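Local atomic coordinates of aminoglycoside acetyltransferase meta-AAC0020 (Uncultured bacterium, PDB entry 5F47), a protein that probably transfers an acetyl group from acetyl-coenzyme A to an amino group of aminoglycoside antibiotics. Residues N9-E14 and F60-E65; L21-Q26 and N66-G71. All blocks are in the same frame, centred on the assembly; numbering follows the deposited sequence.

Contact 1: N9-E14 and F60-E65; sequences NFLKIE and FVALLE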
ATOM      1  N   ASN B   9     -11.741  -0.373 -31.225  1.00 71.75           N
ATOM      2  CA  ASN B   9     -11.164  -1.525 -31.914  1.00 72.39           C
ATOM      3  C   ASN B   9      -9.669  -1.392 -32.185  1.00 67.51           C
ATOM      4  O   ASN B   9      -9.066  -2.265 -32.805  1.00 66.58           O
ATOM      5  CB  ASN B   9     -11.902  -1.780 -33.230  1.00 80.84           C
ATOM      6  CG  ASN B   9     -13.404  -1.665 -33.085  1.00 88.05           C
ATOM      7  OD1 ASN B   9     -14.011  -2.347 -32.260  1.00 89.64           O
ATOM      8  ND2 ASN B   9     -14.014  -0.804 -33.894  1.00 92.58           N
ATOM      9  N   PHE B  10      -9.067  -0.306 -31.706  1.00 42.77           N
ATOM     10  CA  PHE B  10      -7.628  -0.113 -31.842  1.00 43.22           C
ATOM     11  C   PHE B  10      -6.925  -0.253 -30.499  1.00 39.13           C
ATOM     12  O   PHE B  10      -5.734  -0.548 -30.437  1.00 38.84           O
ATOM     13  CB  PHE B  10      -7.324   1.260 -32.439  1.00 46.31           C
ATOM     14  CG  PHE B  10      -7.897   1.461 -33.808  1.00 52.52           C
ATOM     15  CD1 PHE B  10      -7.135   1.206 -34.932  1.00 55.95           C
ATOM     16  CD2 PHE B  10      -9.203   1.890 -33.970  1.00 55.35           C
ATOM     17  CE1 PHE B  10      -7.660   1.384 -36.192  1.00 60.23           C
ATOM     18  CE2 PHE B  10      -9.734   2.070 -35.227  1.00 59.22           C
ATOM     19  CZ  PHE B  10      -8.961   1.815 -36.340  1.00 61.85           C
ATOM     20  N   LEU B  11      -7.670  -0.030 -29.427  1.00 34.30           N
ATOM     21  CA  LEU B  11      -7.075  -0.020 -28.099  1.00 32.72           C
ATOM     22  C   LEU B  11      -6.690  -1.422 -27.640  1.00 31.97           C
ATOM     23  O   LEU B  11      -7.482  -2.357 -27.729  1.00 34.90           O
ATOM     24  CB  LEU B  11      -8.034   0.617 -27.098  1.00 33.62           C
ATOM     25  CG  LEU B  11      -7.487   0.873 -25.698  1.00 33.82           C
ATOM     26  CD1 LEU B  11      -6.465   1.993 -25.715  1.00 33.24           C
ATOM     27  CD2 LEU B  11      -8.633   1.206 -24.759  1.00 34.69           C
ATOM     28  N   LYS B  12      -5.468  -1.560 -27.137  1.00 29.04           N
ATOM     29  CA  LYS B  12      -5.023  -2.823 -26.566  1.00 32.44           C
ATOM     30  C   LYS B  12      -4.720  -2.623 -25.091  1.00 27.72           C
ATOM     31  O   LYS B  12      -4.092  -1.631 -24.712  1.00 26.63           O
ATOM     32  CB  LYS B  12      -3.786  -3.357 -27.289  1.00 36.47           C
ATOM     33  CG  LYS B  12      -3.973  -3.602 -28.784  1.00 44.22           C
ATOM     34  CD  LYS B  12      -4.903  -4.772 -29.044  1.00 50.56           C
ATOM     35  CE  LYS B  12      -5.005  -5.095 -30.535  1.00 57.50           C
ATOM     36  NZ  LYS B  12      -5.734  -4.049 -31.315  1.00 61.29           N
ATOM     37  N   ILE B  13      -5.182  -3.551 -24.254  1.00 27.19           N
ATOM     38  CA  ILE B  13      -4.854  -3.535 -22.833  1.00 26.20           C
ATOM     39  C   ILE B  13      -3.959  -4.723 -22.548  1.00 27.66           C
ATOM     40  O   ILE B  13      -4.319  -5.862 -22.858  1.00 30.99           O
ATOM     41  CB  ILE B  13      -6.100  -3.605 -21.926  1.00 29.10           C
ATOM     42  CG1 ILE B  13      -7.046  -2.436 -22.212  1.00 30.71           C
ATOM     43  CG2 ILE B  13      -5.694  -3.621 -20.462  1.00 28.20           C
ATOM     44  CD1 ILE B  13      -6.511  -1.101 -21.774  1.00 28.94           C
ATOM     45  N   GLU B  14      -2.785  -4.460 -21.987  1.00 26.64           N
ATOM     46  CA  GLU B  14      -1.796  -5.506 -21.802  1.00 28.44           C
ATOM     47  C   GLU B  14      -1.153  -5.415 -20.435  1.00 25.03           C
ATOM     48  O   GLU B  14      -0.978  -4.325 -19.882  1.00 22.59           O
ATOM     49  CB  GLU B  14      -0.729  -5.436 -22.903  1.00 34.49           C
ATOM     50  CG  GLU B  14      -1.301  -5.717 -24.297  1.00 41.93           C
ATOM     51  CD  GLU B  14      -0.269  -5.666 -25.414  1.00 47.65           C
ATOM     52  OE1 GLU B  14       0.938  -5.535 -25.121  1.00 48.04           O
ATOM     53  OE2 GLU B  14      -0.679  -5.764 -26.594  1.00 50.90           O
ATOM     54  N   PHE B  60      -0.260  -2.632 -15.724  1.00 15.20           N
ATOM     55  CA  PHE B  60      -1.154  -2.798 -16.864  1.00 17.12           C
ATOM     56  C   PHE B  60      -1.092  -1.542 -17.709  1.00 17.35           C
ATOM     57  O   PHE B  60      -1.125  -0.438 -17.169  1.00 18.77           O
ATOM     58  CB  PHE B  60      -2.587  -3.061 -16.406  1.00 18.93           C
ATOM     59  CG  PHE B  60      -2.761  -4.367 -15.683  1.00 19.57           C
ATOM     60  CD1 PHE B  60      -2.388  -4.485 -14.354  1.00 20.67           C
ATOM     61  CD2 PHE B  60      -3.275  -5.472 -16.334  1.00 22.85           C
ATOM     62  CE1 PHE B  60      -2.534  -5.687 -13.685  1.00 22.31           C
ATOM     63  CE2 PHE B  60      -3.430  -6.676 -15.662  1.00 23.70           C
ATOM     64  CZ  PHE B  60      -3.036  -6.773 -14.335  1.00 22.52           C
ATOM     65  N   VAL B  61      -1.007  -1.701 -19.022  1.00 19.16           N
ATOM     66  CA  VAL B  61      -0.945  -0.543 -19.906  1.00 18.89           C
ATOM     67  C   VAL B  61      -1.997  -0.558 -21.000  1.00 18.79           C
ATOM     68  O   VAL B  61      -2.536  -1.603 -21.377  1.00 19.70           O
ATOM     69  CB  VAL B  61       0.448  -0.405 -20.563  1.00 19.98           C
ATOM     70  CG1 VAL B  61       1.524  -0.257 -19.486  1.00 18.95           C
ATOM     71  CG2 VAL B  61       0.768  -1.579 -21.485  1.00 21.09           C
ATOM     72  N   ALA B  62      -2.285   0.634 -21.505  1.00 19.49           N
ATOM     73  CA  ALA B  62      -3.172   0.793 -22.650  1.00 19.62           C
ATOM     74  C   ALA B  62      -2.354   1.284 -23.821  1.00 21.29           C
ATOM     75  O   ALA B  62      -1.555   2.212 -23.681  1.00 21.92           O
ATOM     76  CB  ALA B  62      -4.290   1.756 -22.337  1.00 21.10           C
ATOM     77  N   LEU B  63      -2.557   0.668 -24.983  1.00 22.78           N
ATOM     78  CA  LEU B  63      -1.740   0.949 -26.150  1.00 26.26           C
ATOM     79  C   LEU B  63      -2.601   1.321 -27.333  1.00 27.60           C
ATOM     80  O   LEU B  63      -3.614   0.674 -27.593  1.00 27.11           O
ATOM     81  CB  LEU B  63      -0.897  -0.265 -26.516  1.00 29.08           C
ATOM     82  CG  LEU B  63       0.241  -0.640 -25.575  1.00 29.31           C
ATOM     83  CD1 LEU B  63       0.333  -2.147 -25.465  1.00 30.36           C
ATOM     84  CD2 LEU B  63       1.538  -0.067 -26.107  1.00 31.65           C
ATOM     85  N   LEU B  64      -2.205   2.378 -28.029  1.00 27.28           N
ATOM     86  CA  LEU B  64      -2.707   2.649 -29.366  1.00 33.98           C
ATOM     87  C   LEU B  64      -1.521   2.445 -30.290  1.00 39.42           C
ATOM     88  O   LEU B  64      -0.533   3.181 -30.212  1.00 36.74           O
ATOM     89  CB  LEU B  64      -3.287   4.052 -29.475  1.00 33.36           C
ATOM     90  CG  LEU B  64      -4.583   4.207 -28.681  1.00 31.44           C
ATOM     91  CD1 LEU B  64      -5.072   5.634 -28.744  1.00 32.27           C
ATOM     92  CD2 LEU B  64      -5.647   3.269 -29.245  1.00 32.53           C
ATOM     93  N   GLU B  65      -1.636   1.429 -31.145  1.00 46.79           N
ATOM     94  CA  GLU B  65      -0.495   0.804 -31.804  1.00 57.05           C
ATOM     95  C   GLU B  65       0.506   0.341 -30.750  1.00 58.08           C
ATOM     96  O   GLU B  65       0.195  -0.528 -29.929  1.00 56.61           O
ATOM     97  CB  GLU B  65       0.146   1.755 -32.807  1.00 64.70           C
ATOM     98  CG  GLU B  65      -0.748   2.031 -33.990  1.00 72.10           C
ATOM     99  CD  GLU B  65      -0.128   2.991 -34.971  1.00 78.70           C
ATOM    100  OE1 GLU B  65       0.968   2.694 -35.493  1.00 81.94           O
ATOM    101  OE2 GLU B  65      -0.745   4.045 -35.220  1.00 80.13           O
TER
HETATM  102  O   HOH W   1      -3.332  -0.659 -31.471  1.00 42.68           O
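Lys12 and Glu14 pair antiparallel with Leu63 and Val61, the axes of strands 11-14 and 60-64 running 158° apart in direction and approaching to 4.6 Å. Each of these two hydrogen-bonded pairs closes a reciprocal ring: Lys12 N to Leu63 O is 2.9 Å and Leu63 N to Lys12 O 2.8 Å, while Glu14 and Val61 exchange bonds of like length. The straightest is Val61 N to Glu14 O, with 173° at the hydrogen. Between the two rings Ile13 faces Ala62 as a non-hydrogen-bonded pair, and the CA-H of Ile13 is directed at Val61 O. A water donates to Phe10 O and accepts from Glu65 N, bridging the two segments. In the mixed sheet of this GNAT fold, strand 11-15 is an outermost strand and 57-64 its neighbour. The sheet face bearing Leu11, Ile13 and Ala62 is covered by helix 103-117. There Ile13 CD1 lies 3.7 Å from Ala62 CB, and Leu11 CD1, two residues earlier, reaches the same methyl diagonally at 4.0 Å. Leu11 places CG anti to its backbone nitrogen (chi1 -172°), which carries CD1 over to Leu64 CD2 at 3.8 Å. On the other face the extended Glu14 side chain crosses Leu63 at about a right angle, setting OE1 3.5 Å from Leu63 CD1. Its carboxylate thus passes over an apolar methyl, while OE1 also has a long, weak ion pair with Lys23.

Contact 2: L21-Q26 and N66-G71; sequences LPKFIQ and NKIVGG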
ATOM      1  N   LEU B  21      10.542  -3.447 -20.069  1.00 23.89           N
ATOM      2  CA  LEU B  21      11.101  -2.212 -19.513  1.00 24.40           C
ATOM      3  C   LEU B  21      10.828  -0.970 -20.374  1.00 24.14           C
ATOM      4  O   LEU B  21      10.511   0.081 -19.819  1.00 21.89           O
ATOM      5  CB  LEU B  21      12.601  -2.345 -19.271  1.00 26.49           C
ATOM      6  CG  LEU B  21      13.227  -1.154 -18.541  1.00 26.75           C
ATOM      7  CD1 LEU B  21      12.528  -0.868 -17.215  1.00 26.54           C
ATOM      8  CD2 LEU B  21      14.711  -1.401 -18.330  1.00 28.23           C
ATOM      9  N   PRO B  22      10.952  -1.065 -21.718  1.00 25.17           N
ATOM     10  CA  PRO B  22      10.661   0.152 -22.488  1.00 23.69           C
ATOM     11  C   PRO B  22       9.246   0.686 -22.296  1.00 23.78           C
ATOM     12  O   PRO B  22       9.083   1.902 -22.178  1.00 22.93           O
ATOM     13  CB  PRO B  22      10.872  -0.296 -23.942  1.00 27.13           C
ATOM     14  CG  PRO B  22      11.874  -1.371 -23.840  1.00 27.96           C
ATOM     15  CD  PRO B  22      11.485  -2.125 -22.600  1.00 25.71           C
ATOM     16  N   LYS B  23       8.244  -0.193 -22.261  1.00 22.70           N
ATOM     17  CA  LYS B  23       6.877   0.261 -22.033  1.00 21.82           C
ATOM     18  C   LYS B  23       6.704   0.777 -20.609  1.00 20.36           C
ATOM     19  O   LYS B  23       5.940   1.708 -20.379  1.00 18.67           O
ATOM     20  CB  LYS B  23       5.876  -0.859 -22.324  1.00 21.62           C
ATOM     21  CG  LYS B  23       5.692  -1.113 -23.816  1.00 24.85           C
ATOM     22  CD  LYS B  23       4.812  -2.328 -24.064  1.00 25.35           C
ATOM     23  CE  LYS B  23       4.677  -2.624 -25.554  1.00 29.83           C
ATOM     24  NZ  LYS B  23       4.008  -3.934 -25.788  1.00 32.71           N
ATOM     25  N   PHE B  24       7.416   0.178 -19.656  1.00 18.97           N
ATOM     26  CA  PHE B  24       7.365   0.629 -18.266  1.00 17.83           C
ATOM     27  C   PHE B  24       7.891   2.068 -18.175  1.00 17.52           C
ATOM     28  O   PHE B  24       7.267   2.924 -17.540  1.00 16.31           O
ATOM     29  CB  PHE B  24       8.184  -0.324 -17.389  1.00 18.79           C
ATOM     30  CG  PHE B  24       8.033  -0.122 -15.893  1.00 18.52           C
ATOM     31  CD1 PHE B  24       6.916   0.486 -15.325  1.00 16.91           C
ATOM     32  CD2 PHE B  24       9.043  -0.568 -15.049  1.00 18.71           C
ATOM     33  CE1 PHE B  24       6.827   0.646 -13.931  1.00 16.93           C
ATOM     34  CE2 PHE B  24       8.958  -0.432 -13.683  1.00 18.11           C
ATOM     35  CZ  PHE B  24       7.858   0.181 -13.113  1.00 16.37           C
ATOM     36  N   ILE B  25       9.006   2.330 -18.846  1.00 19.29           N
ATOM     37  CA  ILE B  25       9.583   3.675 -18.871  1.00 18.93           C
ATOM     38  C   ILE B  25       8.635   4.655 -19.553  1.00 19.65           C
ATOM     39  O   ILE B  25       8.447   5.775 -19.065  1.00 18.31           O
ATOM     40  CB  ILE B  25      10.961   3.664 -19.552  1.00 20.98           C
ATOM     41  CG1 ILE B  25      11.947   2.938 -18.636  1.00 20.41           C
ATOM     42  CG2 ILE B  25      11.465   5.094 -19.843  1.00 21.67           C
ATOM     43  CD1 ILE B  25      13.319   2.725 -19.249  1.00 23.56           C
ATOM     44  N   GLN B  26       8.009   4.242 -20.654  1.00 20.35           N
ATOM     45  CA  GLN B  26       6.989   5.090 -21.287  1.00 21.28           C
ATOM     46  C   GLN B  26       5.864   5.432 -20.317  1.00 18.75           C
ATOM     47  O   GLN B  26       5.407   6.581 -20.263  1.00 18.89           O
ATOM     48  CB  GLN B  26       6.395   4.415 -22.523  1.00 25.42           C
ATOM     49  CG  GLN B  26       7.258   4.416 -23.757  1.00 32.67           C
ATOM     50  CD  GLN B  26       6.558   3.707 -24.904  1.00 38.74           C
ATOM     51  OE1 GLN B  26       5.498   4.143 -25.368  1.00 40.79           O
ATOM     52  NE2 GLN B  26       7.134   2.596 -25.350  1.00 41.07           N
ATOM     53  N   ASN B  66       1.701   0.912 -30.765  1.00 60.65           N
ATOM     54  CA  ASN B  66       2.675   0.591 -29.738  1.00 61.28           C
ATOM     55  C   ASN B  66       3.019   1.829 -28.926  1.00 54.46           C
ATOM     56  O   ASN B  66       4.111   1.936 -28.369  1.00 56.12           O
ATOM     57  CB  ASN B  66       3.935  -0.023 -30.353  1.00 70.56           C
ATOM     58  CG  ASN B  66       4.491  -1.166 -29.522  1.00 75.56           C
ATOM     59  OD1 ASN B  66       5.650  -1.142 -29.108  1.00 78.97           O
ATOM     60  ND2 ASN B  66       3.659  -2.171 -29.266  1.00 76.49           N
ATOM     61  N   LYS B  67       2.079   2.766 -28.865  1.00 47.99           N
ATOM     62  CA  LYS B  67       2.231   3.931 -28.008  1.00 42.17           C
ATOM     63  C   LYS B  67       1.421   3.767 -26.728  1.00 33.81           C
ATOM     64  O   LYS B  67       0.223   3.495 -26.770  1.00 30.77           O
ATOM     65  CB  LYS B  67       1.801   5.209 -28.722  1.00 46.84           C
ATOM     66  CG  LYS B  67       2.055   6.465 -27.895  1.00 50.60           C
ATOM     67  CD  LYS B  67       1.288   7.667 -28.424  1.00 55.93           C
ATOM     68  CE  LYS B  67       1.729   8.945 -27.723  1.00 60.42           C
ATOM     69  NZ  LYS B  67       0.717  10.033 -27.841  1.00 63.81           N
ATOM     70  N   ILE B  68       2.089   3.938 -25.593  1.00 30.85           N
ATOM     71  CA  ILE B  68       1.436   3.885 -24.296  1.00 28.02           C
ATOM     72  C   ILE B  68       0.580   5.133 -24.102  1.00 26.62           C
ATOM     73  O   ILE B  68       1.094   6.255 -24.159  1.00 29.17           O
ATOM     74  CB  ILE B  68       2.473   3.783 -23.163  1.00 29.34           C
ATOM     75  CG1 ILE B  68       3.270   2.483 -23.275  1.00 31.13           C
ATOM     76  CG2 ILE B  68       1.800   3.916 -21.806  1.00 28.04           C
ATOM     77  CD1 ILE B  68       2.455   1.262 -22.992  1.00 30.73           C
ATOM     78  N   VAL B  69      -0.717   4.951 -23.891  1.00 24.35           N
ATOM     79  CA  VAL B  69      -1.602   6.095 -23.717  1.00 23.41           C
ATOM     80  C   VAL B  69      -2.280   6.068 -22.347  1.00 21.07           C
ATOM     81  O   VAL B  69      -3.089   6.937 -22.010  1.00 21.83           O
ATOM     82  CB  VAL B  69      -2.662   6.154 -24.828  1.00 23.77           C
ATOM     83  CG1 VAL B  69      -1.982   6.410 -26.183  1.00 25.82           C
ATOM     84  CG2 VAL B  69      -3.493   4.877 -24.849  1.00 23.12           C
ATOM     85  N   GLY B  70      -1.930   5.071 -21.547  1.00 19.83           N
ATOM     86  CA  GLY B  70      -2.451   4.986 -20.200  1.00 18.35           C
ATOM     87  C   GLY B  70      -1.888   3.781 -19.483  1.00 17.90           C
ATOM     88  O   GLY B  70      -1.317   2.895 -20.109  1.00 19.04           O
ATOM     89  N   GLY B  71      -2.005   3.753 -18.163  1.00 16.41           N
ATOM     90  CA  GLY B  71      -1.632   2.553 -17.450  1.00 16.14           C
ATOM     91  C   GLY B  71      -1.812   2.680 -15.962  1.00 14.15           C
ATOM     92  O   GLY B  71      -2.132   3.765 -15.466  1.00 15.42           O
TER
HETATM   93  O   HOH W   2       6.393   1.012 -27.032  1.00 63.43           O
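Ile68 provides the apolar part of the contact, packing against Lys23 and Gln26, which stand three residues apart on helix 21-34. Its CG1 lies 3.8 Å from Gln26 CB, and its CD1 is 4.1 Å from Lys23 CB and equally far from Lys23 CG. The isoleucine sets CG1 anti to its carbonyl carbon, and from there a chi2 of -69° turns CD1 to those first methylenes of the lysine, whose chain it crosses at about a right angle. The Lys23 chain then runs extended past Asn66, also at about a right angle; CE is 3.9 Å from Asn66 ND2, a loose contact with a poorly ordered residue. The helix segment passes the strand segment 67-71 at 45°, with 8.8 Å between axes at closest approach: this is helix-on-sheet packing in the GNAT fold. Farther along 66-71, Val69 and Gly70 both face Ala62, forming a classic beta bulge in the sheet.

Among the polar interactions, Ile68 N donates to Gln26 OE1 in a nearly straight bond (168°), but at 3.4 Å it is weak. A water donates to Asn66 O, 2.8 Å away; its link to Gln26 NE2 is doubtful, since 2.4 Å between that nitrogen and the water oxygen is too short for an ordinary hydrogen bond.

Contacts 1 and 2 meet through neighbouring strands of one sheet, their centres 10 Å apart. Contact 1 is partly buried and joins strand to strand; contact 2 lies at the surface and sets helix 21-34 on strand 67-77. The chemistry changes accordingly: four backbone hydrogen bonds and 463 Å² of buried surface in contact 1, against one weak direct bond and 250 Å² in contact 2. Ala62 ties them together, its N 2.8 Å from Gly70 O and its O 2.9 Å from Val69 N, both probable hydrogen bonds. On the helix 21-34 side of the sheet, Ile68 CD1 packs against Leu63 CD2 at 3.5 Å.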